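NAD_Gly3P_dh, NAD-dependent glycerol-3-phosphate dehydrogenase (Streptosporangium roseum, PDB 5OCM) probably reduces imines to amines with NADPH, as an imine reductase of the HIBADH-related family, and binds NADP+ together with a trifluoroacetophenone hydrate. Local coordinates at residues R2-T7 and G26-V31; G12-A17 and A121-V126; T241-I246 and L261-A266. All blocks are in the same frame, centred on the assembly; numbering follows the deposited sequence.

Contact 1 (R2-T7 and G26-V31)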
loop_
_atom_site.group_PDB
_atom_site.type_symbol
_atom_site.label_atom_id
_atom_site.label_comp_id
_atom_site.label_asym_id
_atom_site.label_seq_id
_atom_site.Cartn_x
_atom_site.Cartn_y
_atom_site.Cartn_z
ATOM N N ARG A 2 0.462 -25.718 -38.175
ATOM C CA ARG A 2 -0.596 -26.189 -37.190
ATOM C C ARG A 2 -1.636 -25.060 -36.925
ATOM O O ARG A 2 -1.251 -23.934 -36.641
ATOM C CB ARG A 2 0.052 -26.664 -35.855
ATOM N N ASP A 3 -2.911 -25.375 -36.855
ATOM C CA ASP A 3 -3.950 -24.394 -36.394
ATOM C C ASP A 3 -3.992 -24.469 -34.862
ATOM O O ASP A 3 -3.988 -25.564 -34.310
ATOM C CB ASP A 3 -5.341 -24.752 -36.886
ATOM C CG ASP A 3 -5.521 -24.599 -38.371
ATOM O OD1 ASP A 3 -4.912 -23.693 -38.972
ATOM O OD2 ASP A 3 -6.341 -25.381 -38.912
ATOM N N THR A 4 -3.999 -23.316 -34.207
ATOM C CA THR A 4 -3.962 -23.259 -32.778
ATOM C C THR A 4 -5.065 -22.337 -32.290
ATOM O O THR A 4 -5.704 -21.680 -33.054
ATOM C CB THR A 4 -2.559 -22.828 -32.261
ATOM O OG1 THR A 4 -2.090 -21.661 -32.952
ATOM C CG2 THR A 4 -1.528 -23.925 -32.460
ATOM N N ASP A 5 -5.284 -22.320 -30.991
ATOM C CA ASP A 5 -6.358 -21.539 -30.371
ATOM C C ASP A 5 -5.927 -20.110 -30.042
ATOM O O ASP A 5 -6.742 -19.202 -30.073
ATOM C CB ASP A 5 -6.808 -22.227 -29.067
ATOM C CG ASP A 5 -7.328 -23.626 -29.291
ATOM O OD1 ASP A 5 -8.099 -23.831 -30.205
ATOM O OD2 ASP A 5 -6.942 -24.525 -28.557
ATOM N N VAL A 6 -4.638 -19.940 -29.699
ATOM C CA VAL A 6 -4.121 -18.666 -29.249
ATOM C C VAL A 6 -2.649 -18.536 -29.626
ATOM O O VAL A 6 -1.920 -19.503 -29.603
ATOM C CB VAL A 6 -4.404 -18.446 -27.728
ATOM C CG1 VAL A 6 -3.693 -19.442 -26.930
ATOM C CG2 VAL A 6 -3.963 -17.065 -27.282
ATOM N N THR A 7 -2.261 -17.347 -30.060
ATOM C CA THR A 7 -0.887 -16.949 -30.359
ATOM C C THR A 7 -0.409 -15.910 -29.320
ATOM O O THR A 7 -1.166 -15.006 -28.975
ATOM C CB THR A 7 -0.779 -16.373 -31.777
ATOM O OG1 THR A 7 -0.956 -17.471 -32.716
ATOM C CG2 THR A 7 0.578 -15.727 -32.012
ATOM N N GLY A 26 -4.851 -26.135 -21.487
ATOM C CA GLY A 26 -5.175 -27.051 -22.572
ATOM C C GLY A 26 -5.323 -26.356 -23.893
ATOM O O GLY A 26 -5.724 -26.988 -24.839
ATOM N N HIS A 27 -5.046 -25.064 -23.988
ATOM C CA HIS A 27 -5.208 -24.364 -25.284
ATOM C C HIS A 27 -4.022 -24.669 -26.210
ATOM O O HIS A 27 -2.864 -24.617 -25.794
ATOM C CB HIS A 27 -5.309 -22.857 -25.097
ATOM C CG HIS A 27 -6.451 -22.453 -24.239
ATOM N ND1 HIS A 27 -7.758 -22.512 -24.669
ATOM C CD2 HIS A 27 -6.484 -21.995 -22.963
ATOM C CE1 HIS A 27 -8.553 -22.125 -23.675
ATOM N NE2 HIS A 27 -7.800 -21.811 -22.630
ATOM N N ALA A 28 -4.299 -24.969 -27.470
ATOM C CA ALA A 28 -3.250 -25.048 -28.468
ATOM C C ALA A 28 -2.655 -23.662 -28.669
ATOM O O ALA A 28 -3.402 -22.724 -28.985
ATOM C CB ALA A 28 -3.783 -25.609 -29.777
ATOM N N THR A 29 -1.357 -23.555 -28.492
ATOM C CA THR A 29 -0.690 -22.277 -28.393
ATOM C C THR A 29 0.492 -22.191 -29.339
ATOM O O THR A 29 1.406 -23.025 -29.303
ATOM C CB THR A 29 -0.224 -22.018 -26.928
ATOM O OG1 THR A 29 -1.341 -22.147 -26.064
ATOM C CG2 THR A 29 0.344 -20.670 -26.797
ATOM N N THR A 30 0.496 -21.156 -30.178
ATOM C CA THR A 30 1.634 -20.802 -31.018
ATOM C C THR A 30 2.353 -19.590 -30.403
ATOM O O THR A 30 1.712 -18.649 -29.903
ATOM C CB THR A 30 1.199 -20.466 -32.442
ATOM O OG1 THR A 30 0.627 -21.652 -33.046
ATOM C CG2 THR A 30 2.344 -19.982 -33.300
ATOM N N VAL A 31 3.682 -19.629 -30.369
ATOM C CA VAL A 31 4.481 -18.560 -29.849
ATOM C C VAL A 31 5.532 -18.036 -30.815
ATOM O O VAL A 31 5.988 -18.741 -31.698
ATOM C CB VAL A 31 5.178 -18.982 -28.530
ATOM C CG1 VAL A 31 4.147 -19.474 -27.508
ATOM C CG2 VAL A 31 6.220 -20.032 -28.769
HETATM O O HOH W 1 1.011 -22.930 -35.448
#
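Thr4 and Thr30 meet hydroxyl to hydroxyl, OG1 of Thr4 lying 2.7 Å from OG1 of Thr30, with the two side chains crossing at about a right angle. Thr4 reaches this partner because its OG1 stands between its own backbone N and carbonyl carbon (chi1 49°). Packing is tight here: Thr4, Thr7 and Thr30 are all buried, and Ser60 OG bonds OG1 of both Thr4 and Thr7. A water joins Thr30 OG1 to the carbonyl O of Arg2. Thr7 OG1 packs alongside Thr30 CB and also bonds Ala56 O. Between the two layers of side chains the strands pair in parallel: Thr30 N donates to Val6 O at 3.0 Å, and Val6 N to Ala28 O at 3.1 Å. Ala28 O is gripped twice, since Asp5 N also donates to it at 2.8 Å. The looser, solvent-facing side belongs to exposed Asp5, whose OD2 takes the N-H of Ala28 at 2.9 Å on its anti side, 30° out of the carboxylate plane. His27 turns its ring away from the strand pair, and its NE2 bonds Ser151. The pair is formed by the two strands of a Rossmann-fold beta-alpha-beta unit, joined by helix 13-24, whose Phe22 touches Val6 and Thr29; strand 62-65 flanks strand 6-9 and strand 48-49 flanks strand 29-32.

Contact 2 (G12-A17 and A121-V126). With NAP (NADP nicotinamide-adenine-dinucleotide phosphate), chain G; 9RH (2,2,2-trifluoromethyl acetophenone hydrate), chain X.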
loop_
_atom_site.group_PDB
_atom_site.type_symbol
_atom_site.label_atom_id
_atom_site.label_comp_id
_atom_site.label_asym_id
_atom_site.label_seq_id
_atom_site.Cartn_x
_atom_site.Cartn_y
_atom_site.Cartn_z
ATOM N N GLY A 12 9.199 -12.419 -23.373
ATOM C CA GLY A 12 9.938 -11.964 -22.180
ATOM C C GLY A 12 9.482 -12.698 -20.957
ATOM O O GLY A 12 8.803 -13.721 -21.039
ATOM N N LEU A 13 9.862 -12.201 -19.773
ATOM C CA LEU A 13 9.436 -12.841 -18.524
ATOM C C LEU A 13 7.912 -12.977 -18.497
ATOM O O LEU A 13 7.380 -13.992 -18.076
ATOM C CB LEU A 13 9.855 -11.983 -17.320
ATOM C CG LEU A 13 11.350 -11.861 -17.103
ATOM C CD1 LEU A 13 11.581 -11.085 -15.808
ATOM C CD2 LEU A 13 12.059 -13.208 -16.958
ATOM N N MET A 14 7.200 -11.948 -18.955
ATOM C CA MET A 14 5.755 -11.994 -18.876
ATOM C C MET A 14 5.129 -12.807 -20.003
ATOM O O MET A 14 4.243 -13.640 -19.782
ATOM C CB MET A 14 5.169 -10.587 -18.789
ATOM C CG MET A 14 3.666 -10.575 -18.692
ATOM S SD MET A 14 2.885 -11.569 -17.360
ATOM C CE MET A 14 3.260 -10.458 -15.993
ATOM N N GLY A 15 5.576 -12.569 -21.232
ATOM C CA GLY A 15 5.093 -13.387 -22.349
ATOM C C GLY A 15 5.262 -14.869 -22.141
ATOM O O GLY A 15 4.394 -15.656 -22.509
ATOM N N GLN A 16 6.359 -15.273 -21.556
ATOM C CA GLN A 16 6.562 -16.693 -21.252
ATOM C C GLN A 16 5.486 -17.222 -20.314
ATOM O O GLN A 16 4.996 -18.360 -20.502
ATOM C CB GLN A 16 7.959 -16.953 -20.610
ATOM C CG GLN A 16 9.067 -16.486 -21.422
ATOM C CD GLN A 16 10.185 -17.220 -21.573
ATOM O OE1 GLN A 16 10.376 -17.733 -22.664
ATOM N NE2 GLN A 16 10.879 -17.481 -20.479
ATOM N N ALA A 17 5.133 -16.425 -19.296
ATOM C CA ALA A 17 4.114 -16.816 -18.335
ATOM C C ALA A 17 2.722 -16.862 -19.008
ATOM O O ALA A 17 1.904 -17.737 -18.722
ATOM C CB ALA A 17 4.084 -15.865 -17.149
ATOM N N ALA A 121 -0.489 -8.294 -12.331
ATOM C CA ALA A 121 0.097 -9.496 -11.774
ATOM C C ALA A 121 1.525 -9.636 -12.217
ATOM O O ALA A 121 1.918 -9.112 -13.260
ATOM C CB ALA A 121 -0.697 -10.739 -12.267
ATOM N N ILE A 122 2.284 -10.375 -11.423
ATOM C CA ILE A 122 3.624 -10.798 -11.812
ATOM C C ILE A 122 3.561 -12.168 -12.561
ATOM O O ILE A 122 2.569 -12.898 -12.464
ATOM C CB ILE A 122 4.589 -10.912 -10.599
ATOM C CG1 ILE A 122 4.013 -11.850 -9.523
ATOM C CG2 ILE A 122 4.895 -9.532 -10.063
ATOM C CD1 ILE A 122 5.003 -12.194 -8.396
ATOM N N PRO A 123 4.633 -12.503 -13.274
ATOM C CA PRO A 123 4.574 -13.722 -14.121
ATOM C C PRO A 123 4.244 -14.989 -13.360
ATOM O O PRO A 123 3.486 -15.812 -13.840
ATOM C CB PRO A 123 5.987 -13.783 -14.711
ATOM C CG PRO A 123 6.407 -12.371 -14.814
ATOM C CD PRO A 123 5.905 -11.766 -13.507
ATOM N N GLN A 124 4.758 -15.104 -12.132
ATOM C CA GLN A 124 4.508 -16.304 -11.341
ATOM C C GLN A 124 3.040 -16.436 -10.879
ATOM O O GLN A 124 2.609 -17.523 -10.519
ATOM C CB GLN A 124 5.408 -16.368 -10.092
ATOM C CG GLN A 124 6.922 -16.196 -10.321
ATOM C CD GLN A 124 7.393 -14.703 -10.176
ATOM O OE1 GLN A 124 7.035 -13.860 -10.996
ATOM N NE2 GLN A 124 8.157 -14.347 -9.009
ATOM N N VAL A 125 2.273 -15.353 -10.842
ATOM C CA VAL A 125 0.893 -15.383 -10.441
ATOM C C VAL A 125 -0.062 -15.544 -11.626
ATOM O O VAL A 125 -1.183 -16.046 -11.468
ATOM C CB VAL A 125 0.602 -14.123 -9.554
ATOM C CG1 VAL A 125 -0.867 -13.940 -9.271
ATOM C CG2 VAL A 125 1.406 -14.210 -8.266
ATOM N N VAL A 126 0.400 -15.175 -12.821
ATOM C CA VAL A 126 -0.378 -15.382 -14.032
ATOM C C VAL A 126 -0.742 -16.879 -14.118
ATOM O O VAL A 126 0.073 -17.752 -13.825
ATOM C CB VAL A 126 0.387 -14.929 -15.266
ATOM C CG1 VAL A 126 -0.226 -15.470 -16.547
ATOM C CG2 VAL A 126 0.451 -13.436 -15.305
HETATM P PA NAP G . 10.956 -8.252 -20.979
HETATM O O1A NAP G . 11.417 -9.504 -20.235
HETATM O O2A NAP G . 11.995 -7.228 -20.959
HETATM O O5B NAP G . 10.486 -8.578 -22.510
HETATM C C5B NAP G . 10.428 -7.530 -23.472
HETATM C C4B NAP G . 9.867 -8.219 -24.693
HETATM O O4B NAP G . 9.578 -7.295 -25.727
HETATM C C3B NAP G . 10.798 -9.312 -25.308
HETATM O O3B NAP G . 10.035 -10.441 -25.794
HETATM C C2B NAP G . 11.433 -8.529 -26.476
HETATM O O2B NAP G . 12.019 -9.350 -27.503
HETATM C C1B NAP G . 10.249 -7.725 -26.940
HETATM N N9A NAP G . 10.602 -6.579 -27.756
HETATM C C8A NAP G . 11.198 -5.438 -27.394
HETATM N N7A NAP G . 11.343 -4.618 -28.424
HETATM C C5A NAP G . 10.825 -5.264 -29.488
HETATM C C6A NAP G . 10.648 -4.963 -30.897
HETATM N N6A NAP G . 11.085 -3.743 -31.400
HETATM N N1A NAP G . 10.149 -5.924 -31.705
HETATM C C2A NAP G . 9.727 -7.117 -31.231
HETATM N N3A NAP G . 9.824 -7.468 -29.933
HETATM C C4A NAP G . 10.352 -6.566 -29.069
HETATM O O3 NAP G . 9.678 -7.554 -20.368
HETATM P PN NAP G . 8.464 -8.358 -19.604
HETATM O O1N NAP G . 8.700 -8.311 -18.150
HETATM O O2N NAP G . 8.055 -9.606 -20.404
HETATM O O5D NAP G . 7.393 -7.178 -19.872
HETATM C C5D NAP G . 6.665 -7.184 -21.103
HETATM C C4D NAP G . 5.509 -6.221 -20.933
HETATM O O4D NAP G . 4.637 -6.730 -19.836
HETATM C C3D NAP G . 6.006 -4.797 -20.612
HETATM O O3D NAP G . 5.177 -3.811 -21.253
HETATM C C2D NAP G . 5.813 -4.777 -19.086
HETATM O O2D NAP G . 5.679 -3.480 -18.483
HETATM C C1D NAP G . 4.539 -5.653 -18.945
HETATM N N1N NAP G . 4.374 -6.226 -17.624
HETATM C C2N NAP G . 5.310 -6.984 -17.090
HETATM C C3N NAP G . 5.158 -7.512 -15.794
HETATM C C7N NAP G . 6.200 -8.309 -15.106
HETATM O O7N NAP G . 5.964 -8.572 -13.907
HETATM N N7N NAP G . 7.283 -8.676 -15.735
HETATM C C4N NAP G . 3.963 -7.277 -15.093
HETATM C C5N NAP G . 2.962 -6.563 -15.743
HETATM C C6N NAP G . 3.210 -6.057 -17.008
HETATM P P2B NAP G . 13.531 -9.861 -27.337
HETATM O O1X NAP G . 13.452 -11.059 -26.449
HETATM O O2X NAP G . 13.880 -10.071 -28.771
HETATM O O3X NAP G . 14.309 -8.634 -26.855
HETATM O O1 9RH X . 7.242 -3.270 -13.470
HETATM C C1 9RH X . 5.868 -3.198 -13.716
HETATM O O2 9RH X . 5.318 -1.924 -13.554
HETATM C C2 9RH X . 5.115 -4.268 -12.942
HETATM C C3 9RH X . 5.779 -5.074 -12.028
HETATM C C4 9RH X . 5.079 -5.963 -11.234
HETATM C C5 9RH X . 3.718 -6.089 -11.367
HETATM C C6 9RH X . 3.055 -5.313 -12.279
HETATM C C7 9RH X . 3.743 -4.394 -13.061
HETATM C C8 9RH X . 5.823 -3.465 -15.191
HETATM F F1 9RH X . 6.574 -2.559 -15.814
HETATM F F2 9RH X . 4.545 -3.438 -15.668
HETATM F F3 9RH X . 6.346 -4.664 -15.368
#
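Met14 and Pro123 close on each other beside the nicotinamide of NADP+. The methyl CE of Met14 lies 3.9 Å from Pro123 CD, 3.3 Å from the carbonyl O of Ala121 and 3.4 Å from NAP C4N. CG of Met14 is anti to the backbone N (chi1 -179°); the bend at chi2 places SD 3.7 Å from Val126 CG2, and the bend at chi3 then turns CE toward the nicotinamide. Ala121 O itself comes within 3.3 Å of NAP C4N, and Pro123 CD within 3.2 Å of the carboxamide oxygen O7N. The helix start binds the cofactor directly: Leu13 N donates to NAP O1A and Met14 N, at 2.9 Å, to NAP O2N, the glycine-rich diphosphate grip of a Rossmann dinucleotide fold. One turn along the helix, Ala17 CB rests 3.7 Å from Pro123 CB, an apolar contact between loop and helix. Further out, Ile122 O braces the loop from within, accepting from Val125 N and Val126 N, and Asp232 of the second subunit packs on Leu13 and Pro123. Helix 13-24 thus meets the loop leaving strand 113-120, whose Ile119 touches both Met14 and Val126, before the chain returns as strand 131-136.

Contact 3 (T241-I246 and L261-A266). With 9RH (2,2,2-trifluoromethyl acetophenone hydrate), chain H.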
loop_
_atom_site.group_PDB
_atom_site.type_symbol
_atom_site.label_atom_id
_atom_site.label_comp_id
_atom_site.label_asym_id
_atom_site.label_seq_id
_atom_site.Cartn_x
_atom_site.Cartn_y
_atom_site.Cartn_z
ATOM N N THR A 241 2.861 12.613 13.506
ATOM C CA THR A 241 3.510 11.288 13.304
ATOM C C THR A 241 4.453 11.270 12.117
ATOM O O THR A 241 5.427 10.526 12.154
ATOM C CB THR A 241 2.498 10.110 13.251
ATOM O OG1 THR A 241 1.390 10.442 12.388
ATOM C CG2 THR A 241 1.966 9.827 14.618
ATOM N N VAL A 242 4.200 12.066 11.071
ATOM C CA VAL A 242 5.157 12.162 9.985
ATOM C C VAL A 242 6.483 12.664 10.552
ATOM O O VAL A 242 7.574 12.147 10.199
ATOM C CB VAL A 242 4.702 13.066 8.835
ATOM C CG1 VAL A 242 5.784 13.160 7.772
ATOM C CG2 VAL A 242 3.378 12.531 8.225
ATOM N N ASP A 243 6.409 13.656 11.446
ATOM C CA ASP A 243 7.646 14.134 12.091
ATOM C C ASP A 243 8.335 13.075 12.927
ATOM O O ASP A 243 9.580 13.045 12.946
ATOM C CB ASP A 243 7.378 15.389 12.921
ATOM C CG ASP A 243 7.213 16.618 12.031
ATOM O OD1 ASP A 243 7.520 16.597 10.782
ATOM O OD2 ASP A 243 6.904 17.676 12.589
ATOM N N HIS A 244 7.587 12.246 13.626
ATOM C CA HIS A 244 8.213 11.156 14.378
ATOM C C HIS A 244 8.997 10.247 13.413
ATOM O O HIS A 244 10.106 9.815 13.727
ATOM C CB HIS A 244 7.198 10.327 15.170
ATOM C CG HIS A 244 6.458 11.117 16.186
ATOM N ND1 HIS A 244 5.156 10.860 16.548
ATOM C CD2 HIS A 244 6.853 12.174 16.927
ATOM C CE1 HIS A 244 4.779 11.739 17.472
ATOM N NE2 HIS A 244 5.795 12.534 17.726
ATOM N N LEU A 245 8.391 9.937 12.249
ATOM C CA LEU A 245 9.090 9.084 11.270
ATOM C C LEU A 245 10.362 9.749 10.751
ATOM O O LEU A 245 11.390 9.101 10.647
ATOM C CB LEU A 245 8.143 8.694 10.110
ATOM C CG LEU A 245 8.765 7.923 8.949
ATOM C CD1 LEU A 245 9.459 6.648 9.418
ATOM C CD2 LEU A 245 7.677 7.630 7.929
ATOM N N ILE A 246 10.291 11.044 10.457
ATOM C CA ILE A 246 11.483 11.782 10.020
ATOM C C ILE A 246 12.552 11.738 11.107
ATOM O O ILE A 246 13.713 11.395 10.815
ATOM C CB ILE A 246 11.128 13.228 9.643
ATOM C CG1 ILE A 246 10.297 13.194 8.349
ATOM C CG2 ILE A 246 12.414 14.024 9.409
ATOM C CD1 ILE A 246 9.660 14.519 7.966
ATOM N N LEU A 261 8.831 14.145 1.544
ATOM C CA LEU A 261 7.813 14.493 0.529
ATOM C C LEU A 261 6.400 14.410 1.116
ATOM O O LEU A 261 5.551 15.265 0.824
ATOM C CB LEU A 261 7.937 13.666 -0.757
ATOM C CG LEU A 261 6.920 13.992 -1.861
ATOM C CD1 LEU A 261 6.949 15.484 -2.273
ATOM C CD2 LEU A 261 7.119 13.123 -3.074
ATOM N N VAL A 262 6.156 13.414 1.974
ATOM C CA VAL A 262 4.852 13.286 2.671
ATOM C C VAL A 262 4.589 14.587 3.455
ATOM O O VAL A 262 3.474 15.151 3.385
ATOM C CB VAL A 262 4.817 12.049 3.591
ATOM C CG1 VAL A 262 3.584 12.035 4.494
ATOM C CG2 VAL A 262 4.929 10.753 2.753
ATOM N N ARG A 263 5.598 15.048 4.186
ATOM C CA ARG A 263 5.475 16.284 4.996
ATOM C C ARG A 263 5.261 17.516 4.114
ATOM O O ARG A 263 4.374 18.329 4.397
ATOM C CB ARG A 263 6.743 16.417 5.881
ATOM C CG ARG A 263 6.831 17.488 6.905
ATOM C CD ARG A 263 5.607 17.823 7.667
ATOM N NE ARG A 263 6.014 18.325 9.038
ATOM C CZ ARG A 263 5.372 19.300 9.723
ATOM N NH1 ARG A 263 4.292 19.905 9.219
ATOM N NH2 ARG A 263 5.752 19.548 10.949
ATOM N N THR A 264 6.008 17.621 3.025
ATOM C CA THR A 264 5.869 18.734 2.083
ATOM C C THR A 264 4.460 18.816 1.543
ATOM O O THR A 264 3.870 19.905 1.447
ATOM C CB THR A 264 6.882 18.576 0.932
ATOM O OG1 THR A 264 8.182 18.744 1.506
ATOM C CG2 THR A 264 6.670 19.539 -0.205
ATOM N N LEU A 265 3.918 17.679 1.132
ATOM C CA LEU A 265 2.580 17.683 0.544
ATOM C C LEU A 265 1.558 18.020 1.614
ATOM O O LEU A 265 0.637 18.830 1.344
ATOM C CB LEU A 265 2.282 16.320 -0.091
ATOM C CG LEU A 265 3.016 15.991 -1.379
ATOM C CD1 LEU A 265 2.968 14.481 -1.706
ATOM C CD2 LEU A 265 2.493 16.740 -2.583
ATOM N N ALA A 266 1.677 17.429 2.805
ATOM C CA ALA A 266 0.757 17.729 3.861
ATOM C C ALA A 266 0.831 19.241 4.298
ATOM O O ALA A 266 -0.173 19.855 4.633
ATOM C CB ALA A 266 0.976 16.834 5.044
HETATM O O1 9RH H . -2.452 9.941 11.850
HETATM C C1 9RH H . -1.888 8.756 12.456
HETATM O O2 9RH H . -0.591 8.460 12.001
HETATM C C2 9RH H . -2.770 7.529 12.236
HETATM C C3 9RH H . -3.967 7.654 11.555
HETATM C C4 9RH H . -4.713 6.528 11.236
HETATM C C5 9RH H . -4.289 5.279 11.621
HETATM C C6 9RH H . -3.105 5.146 12.329
HETATM C C7 9RH H . -2.345 6.271 12.624
HETATM C C8 9RH H . -1.843 9.075 13.920
HETATM F F1 9RH H . -1.165 10.218 14.117
HETATM F F2 9RH H . -1.281 8.069 14.645
HETATM F F3 9RH H . -3.095 9.228 14.318
#
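Arg263 swings its CG anti to the backbone N (chi1 -173°) and bends at the next torsion, while Asp243 holds its CG beside its own backbone N, anti to the carbonyl carbon; together these turns bring the NE/NH2 edge of the guanidinium against the two carboxylate oxygens across a helical hairpin, the near-antiparallel helices 235-252 and 257-271 of the all-helical C-terminal domain. The short segments 241-246 and 261-266 run at 154° to each other, their axes 10.0 Å apart. The salt bridge is a side-on, two-nitrogen grip: NE of Arg263 donates to OD1 of Asp243 at 2.9 Å, and NH2 of Arg263 to OD2 of Asp243 at 2.7 Å. Both oxygens are met on their syn side, yet the fit is skewed, because the carboxylate and guanidinium planes stand 48° apart and each nitrogen lies well out of the carboxylate plane. Two bonds to two different oxygens limit rotation of either group. NH1 of Arg263 forms a salt bridge with Asp267, so the guanidinium has two carboxylate partners, Asp243 from the facing helix and Asp267 from its own.

Beside the salt bridge the contact is apolar. Val242 sends CG1 to the CB of Arg263 at 3.9 Å, and Ile246 reaches the same CB with CD1, its side chain crossing that of Arg263 at about a right angle. Trp178 of the second subunit packs on Val242 and on Thr241, and Thr241 looks toward the active-site pocket rather than toward helix 257-271. There it meets the bound trifluoroacetophenone hydrate, whose O2 donates to Thr241 OG1 at 2.8 Å; that hydroxyl is also bonded to His238 O. Next to the Arg263 CB contact, Val242 CG2 lies 3.8 Å from Val262 CG1.

Contacts 1 and 2 lie in the nucleotide-binding domain, and helix 13-24 links them: it carries one side of contact 2 and connects the two strands of contact 1, so their segments alternate along the chain. Their centres are 18 Å apart, contact 1 at the sheet and contact 2 at the cofactor end of the helix. Contact 3 comes later in sequence, in the helical C-terminal domain on the opposite side of the chain's centre, its centre 53 Å from contact 1 and 36 Å from contact 2. The dimer bridges that gap: Thr241 of the second subunit bonds the hydrate beside contact 2, so each active site draws on both chains.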